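Long-range contact in glycoside hydrolase family 81 (PDB 6FOP), which probably hydrolyses beta-1,3-glucans such as laminarin, as a family 81 glycoside hydrolase of the Clostridium thermocellum cellulosome: residues Asn655-Thr667 against Tyr673-Val685. Residues are numbered along the deposited sequence; the frame is centred on the assembly and turned at random.
Sequences NLDSLGLPDFSVT and YSVFNKNNIRTYV
The C-terminal end of helix 646-659 runs into the edge strand of a small antiparallel sheet, where L661 pairs with N677 and P662 with F676. L661 N and O bond to N677 O and N, and D663 N reaches V675 O at 2.9 Å; P662, without an N-H, fits the non-hydrogen-bonded position between them. G660 follows the helix with positive phi, where a CB would jam against L659 O and the strand at N677 and K678; glycine has none. K678 runs out extended and bends at its last torsion (chi4 67°) to put NZ on D657 O (2.9 Å), where the partial negative charge of a helix end probably suits a cation. The type I' turn K678-I681 joins strands 673-678 and 681-688 into a hairpin, lying between strands 661-662 and 710-715. Branched L659 serves two partners: CD1 caps the F676 ring face, 3.9 Å from the centroid (CH-pi), while L659 CD2 meets T683 CG2. D663 divides its oxygens: OD1 closes an Asx turn with S665 N and takes S665 OG, whereas R682 grips OD2 side-on through NE (2.9 Å) and NH2 (3.0 Å), a salt bridge with planes 68° apart. The amide of N677 adds a nearly straight ND2 bond to D663 OD2 from above the carboxylate plane. R682 NH1 has a second carboxylate partner, D700.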
# COMPACT_ATOMS: atom_id res chain seq x y z
N ASN A 655 8.23 -26.20 -12.15
CA ASN A 655 9.52 -25.65 -11.72
C ASN A 655 9.71 -25.80 -10.20
O ASN A 655 10.80 -26.16 -9.74
CB ASN A 655 9.71 -24.22 -12.17
CG ASN A 655 10.42 -24.14 -13.51
OD1 ASN A 655 11.59 -24.51 -13.62
ND2 ASN A 655 9.71 -23.67 -14.53
N LEU A 656 8.68 -25.52 -9.40
CA LEU A 656 8.84 -25.72 -7.96
C LEU A 656 9.07 -27.19 -7.60
O LEU A 656 9.84 -27.52 -6.70
CB LEU A 656 7.66 -25.13 -7.17
CG LEU A 656 7.54 -23.60 -7.25
CD1 LEU A 656 6.22 -23.14 -6.66
CD2 LEU A 656 8.71 -22.92 -6.58
N ASP A 657 8.45 -28.08 -8.38
CA ASP A 657 8.64 -29.53 -8.25
C ASP A 657 10.12 -29.93 -8.41
O ASP A 657 10.62 -30.79 -7.67
CB ASP A 657 7.74 -30.25 -9.27
CG ASP A 657 7.69 -31.75 -9.07
OD1 ASP A 657 7.69 -32.27 -7.92
OD2 ASP A 657 7.63 -32.45 -10.09
N SER A 658 10.82 -29.25 -9.33
CA SER A 658 12.22 -29.51 -9.60
C SER A 658 13.18 -28.74 -8.69
O SER A 658 14.16 -29.31 -8.17
CB SER A 658 12.48 -29.10 -11.06
OG SER A 658 13.82 -29.29 -11.36
N LEU A 659 12.92 -27.45 -8.54
CA LEU A 659 13.83 -26.52 -7.83
C LEU A 659 13.72 -26.62 -6.33
O LEU A 659 14.71 -26.38 -5.61
CB LEU A 659 13.51 -25.08 -8.23
CG LEU A 659 13.66 -24.67 -9.71
CD1 LEU A 659 12.95 -23.33 -9.97
CD2 LEU A 659 15.10 -24.52 -10.11
N GLY A 660 12.54 -26.94 -5.82
CA GLY A 660 12.24 -26.82 -4.40
C GLY A 660 11.54 -25.52 -4.06
O GLY A 660 11.13 -24.77 -4.93
N LEU A 661 11.36 -25.32 -2.77
CA LEU A 661 10.65 -24.18 -2.24
C LEU A 661 11.59 -22.98 -2.09
O LEU A 661 12.80 -23.14 -1.87
CB LEU A 661 10.05 -24.55 -0.88
CG LEU A 661 9.13 -25.78 -0.85
CD1 LEU A 661 8.50 -25.93 0.53
CD2 LEU A 661 8.04 -25.66 -1.92
N PRO A 662 11.03 -21.77 -2.14
CA PRO A 662 11.90 -20.61 -1.94
C PRO A 662 12.59 -20.63 -0.56
O PRO A 662 11.96 -20.92 0.45
CB PRO A 662 10.96 -19.41 -2.06
CG PRO A 662 9.61 -19.98 -1.77
CD PRO A 662 9.63 -21.38 -2.36
N ASP A 663 13.85 -20.25 -0.54
CA ASP A 663 14.66 -20.27 0.67
C ASP A 663 15.01 -18.83 1.02
O ASP A 663 15.82 -18.19 0.34
CB ASP A 663 15.93 -21.09 0.42
CG ASP A 663 16.73 -21.35 1.69
OD1 ASP A 663 16.65 -20.54 2.63
OD2 ASP A 663 17.44 -22.38 1.75
N PHE A 664 14.39 -18.33 2.08
CA PHE A 664 14.54 -16.95 2.51
C PHE A 664 15.71 -16.73 3.47
O PHE A 664 15.88 -15.64 3.98
CB PHE A 664 13.23 -16.49 3.14
CG PHE A 664 12.11 -16.47 2.15
CD1 PHE A 664 11.98 -15.41 1.27
CD2 PHE A 664 11.28 -17.57 2.01
CE1 PHE A 664 10.97 -15.39 0.32
CE2 PHE A 664 10.28 -17.55 1.07
CZ PHE A 664 10.13 -16.47 0.23
N SER A 665 16.52 -17.75 3.71
CA SER A 665 17.64 -17.63 4.64
C SER A 665 18.95 -17.22 3.95
O SER A 665 19.99 -17.15 4.61
CB SER A 665 17.83 -18.94 5.40
OG SER A 665 18.37 -19.94 4.57
N VAL A 666 18.90 -17.00 2.64
CA VAL A 666 20.07 -16.66 1.84
C VAL A 666 19.76 -15.44 0.99
O VAL A 666 18.75 -15.42 0.29
CB VAL A 666 20.43 -17.79 0.85
CG1 VAL A 666 21.72 -17.48 0.07
CG2 VAL A 666 20.57 -19.09 1.56
N THR A 667 20.67 -14.46 0.99
CA THR A 667 20.55 -13.30 0.13
C THR A 667 21.73 -13.20 -0.83
O THR A 667 22.69 -13.98 -0.73
CB THR A 667 20.36 -12.02 0.95
OG1 THR A 667 21.45 -11.88 1.87
CG2 THR A 667 19.04 -12.08 1.73
N TYR A 673 17.34 -12.13 -8.39
CA TYR A 673 17.75 -13.47 -8.02
C TYR A 673 16.63 -14.15 -7.25
O TYR A 673 15.70 -13.49 -6.80
CB TYR A 673 19.03 -13.47 -7.19
CG TYR A 673 18.87 -12.92 -5.78
CD1 TYR A 673 18.93 -11.55 -5.53
CD2 TYR A 673 18.72 -13.78 -4.70
CE1 TYR A 673 18.80 -11.05 -4.23
CE2 TYR A 673 18.60 -13.31 -3.41
CZ TYR A 673 18.66 -11.95 -3.17
OH TYR A 673 18.58 -11.54 -1.86
N SER A 674 16.76 -15.46 -7.10
CA SER A 674 16.00 -16.22 -6.09
C SER A 674 16.75 -17.51 -5.78
O SER A 674 17.47 -18.06 -6.65
CB SER A 674 14.55 -16.51 -6.49
OG SER A 674 13.76 -15.33 -6.49
N VAL A 675 16.55 -18.01 -4.57
CA VAL A 675 17.14 -19.26 -4.13
C VAL A 675 16.04 -20.22 -3.75
O VAL A 675 15.05 -19.83 -3.11
CB VAL A 675 18.09 -19.07 -2.92
CG1 VAL A 675 18.79 -20.37 -2.55
CG2 VAL A 675 19.11 -17.97 -3.24
N PHE A 676 16.20 -21.46 -4.18
CA PHE A 676 15.25 -22.54 -3.96
C PHE A 676 15.95 -23.68 -3.22
O PHE A 676 17.17 -23.85 -3.35
CB PHE A 676 14.70 -23.04 -5.30
CG PHE A 676 14.06 -21.96 -6.14
CD1 PHE A 676 14.82 -21.12 -6.94
CD2 PHE A 676 12.69 -21.76 -6.09
CE1 PHE A 676 14.23 -20.11 -7.68
CE2 PHE A 676 12.09 -20.75 -6.82
CZ PHE A 676 12.86 -19.93 -7.62
N ASN A 677 15.18 -24.46 -2.45
CA ASN A 677 15.74 -25.51 -1.61
C ASN A 677 14.84 -26.73 -1.71
O ASN A 677 13.67 -26.67 -1.30
CB ASN A 677 15.82 -25.00 -0.17
CG ASN A 677 16.54 -25.94 0.76
OD1 ASN A 677 16.48 -27.15 0.61
ND2 ASN A 677 17.18 -25.37 1.78
N LYS A 678 15.37 -27.81 -2.28
CA LYS A 678 14.66 -29.10 -2.39
C LYS A 678 15.42 -30.09 -1.54
O LYS A 678 16.55 -30.44 -1.87
CB LYS A 678 14.59 -29.57 -3.85
CG LYS A 678 13.67 -30.77 -4.04
CD LYS A 678 13.65 -31.23 -5.48
CE LYS A 678 12.86 -32.51 -5.64
NZ LYS A 678 11.40 -32.33 -5.38
N ASN A 679 14.83 -30.49 -0.41
CA ASN A 679 15.44 -31.47 0.48
C ASN A 679 16.90 -31.16 0.80
O ASN A 679 17.78 -32.02 0.71
CB ASN A 679 15.31 -32.87 -0.13
CG ASN A 679 13.86 -33.25 -0.38
OD1 ASN A 679 12.97 -32.95 0.42
ND2 ASN A 679 13.62 -33.92 -1.50
N ASN A 680 17.12 -29.89 1.14
CA ASN A 680 18.43 -29.36 1.53
C ASN A 680 19.46 -29.19 0.41
O ASN A 680 20.63 -28.94 0.70
CB ASN A 680 19.03 -30.16 2.70
CG ASN A 680 18.09 -30.20 3.89
OD1 ASN A 680 17.65 -29.16 4.37
ND2 ASN A 680 17.80 -31.39 4.38
N ILE A 681 19.03 -29.29 -0.85
CA ILE A 681 19.87 -28.97 -2.01
C ILE A 681 19.39 -27.62 -2.56
O ILE A 681 18.23 -27.51 -2.97
CB ILE A 681 19.72 -30.03 -3.13
CG1 ILE A 681 19.99 -31.46 -2.61
CG2 ILE A 681 20.62 -29.65 -4.29
CD1 ILE A 681 21.32 -31.63 -1.94
N ARG A 682 20.28 -26.63 -2.58
CA ARG A 682 19.92 -25.30 -3.07
C ARG A 682 20.16 -25.15 -4.56
O ARG A 682 21.17 -25.63 -5.09
CB ARG A 682 20.68 -24.21 -2.32
CG ARG A 682 20.12 -23.97 -0.94
CD ARG A 682 20.88 -22.90 -0.19
NE ARG A 682 20.21 -22.68 1.08
CZ ARG A 682 20.76 -22.18 2.17
NH1 ARG A 682 22.04 -21.82 2.20
NH2 ARG A 682 20.00 -22.07 3.26
N THR A 683 19.22 -24.48 -5.23
CA THR A 683 19.40 -24.02 -6.59
C THR A 683 19.31 -22.49 -6.59
O THR A 683 18.40 -21.89 -5.98
CB THR A 683 18.38 -24.64 -7.57
OG1 THR A 683 18.55 -26.06 -7.58
CG2 THR A 683 18.58 -24.11 -8.97
N TYR A 684 20.27 -21.87 -7.26
CA TYR A 684 20.44 -20.44 -7.28
C TYR A 684 20.11 -19.94 -8.68
O TYR A 684 20.64 -20.49 -9.66
CB TYR A 684 21.89 -20.12 -6.93
CG TYR A 684 22.38 -20.70 -5.63
CD1 TYR A 684 22.81 -22.01 -5.55
CD2 TYR A 684 22.43 -19.93 -4.48
CE1 TYR A 684 23.26 -22.56 -4.37
CE2 TYR A 684 22.89 -20.47 -3.28
CZ TYR A 684 23.29 -21.79 -3.23
OH TYR A 684 23.76 -22.34 -2.07
N VAL A 685 19.26 -18.94 -8.79
CA VAL A 685 18.84 -18.40 -10.07
C VAL A 685 19.12 -16.91 -10.06
O VAL A 685 18.74 -16.21 -9.11
CB VAL A 685 17.35 -18.63 -10.35
CG1 VAL A 685 16.99 -18.14 -11.75
CG2 VAL A 685 17.01 -20.12 -10.15
O HOH W 1 10.14 -29.64 -4.77
O HOH W 2 17.27 -27.21 -5.55